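Local structure of RNA polymerase II-associated protein 3 (Homo sapiens, 6FM8) at residues 25-28 with 32-35. The protein probably serves as a flexible scaffold that couples the chaperone HSP90 to the R2TP co-chaperone complex, the deposited chain being its C-terminal part. Numbering follows the deposited sequence.
Sequences DFYI and KPLL
Lys32 N donates a 2.8 Å hydrogen bond to Tyr27 O, bent to 144° at the hydrogen, as the chain turns back from helix 13-29 into helix 34-48. This is the connection of a helical hairpin, and Lys32 takes part in the reversal with a left-handed backbone conformation (phi 59°). Pro33 follows at the N-cap, where its ring fixes phi near the extended value found there, though it offers no polar side chain for capping.

Tyr27 suits the corner between the helices because its large flat ring can span from the connection to helix 34-48. With CG anti to the backbone N (chi1 -177°), the ring swings toward the connection and also touches Ile36, Phe37 and Leu40. The aliphatic part of Lys32 runs over one face in a CH-pi contact, CB lying 3.8 Å from the ring centroid and displaced toward the rim near CZ; a long lysine can cover the ring while its ammonium extends beyond. Farther along, Lys32 CE meets Ile28 CD1 at 3.7 Å, the two side chains running alongside each other. Replacing Tyr27 by alanine is likely to strip the Lys32 methylenes of their aromatic support and open a gap against helix 34-48. At the ring's edge, in its plane, Pro33 O lies 3.5 Å from Tyr27 CE1.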
# COMPACT_ATOMS: atom_id res chain seq x y z
N ASP A 25 -6.88 1.46 -8.24
CA ASP A 25 -7.49 1.40 -9.58
C ASP A 25 -7.86 -0.04 -9.92
O ASP A 25 -8.97 -0.29 -10.40
CB ASP A 25 -6.54 1.95 -10.65
CG ASP A 25 -6.50 3.45 -10.74
OD1 ASP A 25 -7.22 4.12 -9.96
OD2 ASP A 25 -5.70 3.97 -11.55
N PHE A 26 -6.93 -0.99 -9.65
CA PHE A 26 -7.14 -2.42 -9.91
C PHE A 26 -8.27 -2.95 -8.99
O PHE A 26 -9.12 -3.73 -9.45
CB PHE A 26 -5.82 -3.19 -9.66
CG PHE A 26 -5.87 -4.66 -10.00
CD1 PHE A 26 -5.56 -5.11 -11.28
CD2 PHE A 26 -6.16 -5.60 -9.02
CE1 PHE A 26 -5.57 -6.47 -11.58
CE2 PHE A 26 -6.18 -6.97 -9.33
CZ PHE A 26 -5.88 -7.39 -10.60
N TYR A 27 -8.31 -2.47 -7.73
CA TYR A 27 -9.33 -2.83 -6.73
C TYR A 27 -10.72 -2.51 -7.28
O TYR A 27 -11.56 -3.41 -7.34
CB TYR A 27 -9.09 -2.11 -5.41
CG TYR A 27 -10.05 -2.45 -4.29
CD1 TYR A 27 -10.07 -3.72 -3.72
CD2 TYR A 27 -10.88 -1.47 -3.74
CE1 TYR A 27 -10.93 -4.02 -2.66
CE2 TYR A 27 -11.73 -1.76 -2.67
CZ TYR A 27 -11.74 -3.04 -2.13
OH TYR A 27 -12.60 -3.33 -1.09
N ILE A 28 -10.93 -1.28 -7.77
CA ILE A 28 -12.20 -0.85 -8.36
C ILE A 28 -12.50 -1.67 -9.64
O ILE A 28 -13.61 -2.18 -9.78
CB ILE A 28 -12.15 0.69 -8.64
CG1 ILE A 28 -11.90 1.52 -7.33
CG2 ILE A 28 -13.40 1.19 -9.42
CD1 ILE A 28 -12.85 1.31 -6.14
N LYS A 32 -13.58 -5.17 -6.49
CA LYS A 32 -13.12 -5.12 -5.11
C LYS A 32 -12.81 -6.50 -4.51
O LYS A 32 -13.45 -6.90 -3.54
CB LYS A 32 -14.14 -4.34 -4.25
CG LYS A 32 -14.33 -2.92 -4.76
CD LYS A 32 -15.35 -2.11 -3.97
CE LYS A 32 -15.53 -0.78 -4.68
NZ LYS A 32 -16.50 0.11 -4.01
N PRO A 33 -11.77 -7.20 -5.03
CA PRO A 33 -11.41 -8.50 -4.45
C PRO A 33 -10.80 -8.33 -3.08
O PRO A 33 -10.06 -7.37 -2.86
CB PRO A 33 -10.38 -9.08 -5.44
CG PRO A 33 -10.23 -8.10 -6.53
CD PRO A 33 -10.88 -6.82 -6.15
N LEU A 34 -11.10 -9.26 -2.14
CA LEU A 34 -10.54 -9.22 -0.78
C LEU A 34 -9.01 -9.22 -0.79
O LEU A 34 -8.41 -8.56 0.05
CB LEU A 34 -11.06 -10.39 0.08
CG LEU A 34 -10.55 -10.52 1.50
CD1 LEU A 34 -11.00 -9.35 2.40
CD2 LEU A 34 -10.99 -11.85 2.11
N LEU A 35 -8.39 -9.95 -1.74
CA LEU A 35 -6.93 -9.99 -1.84
C LEU A 35 -6.35 -8.57 -1.97
O LEU A 35 -5.39 -8.23 -1.28
CB LEU A 35 -6.49 -10.85 -3.05
CG LEU A 35 -4.99 -10.88 -3.36
CD1 LEU A 35 -4.20 -11.54 -2.25
CD2 LEU A 35 -4.70 -11.56 -4.71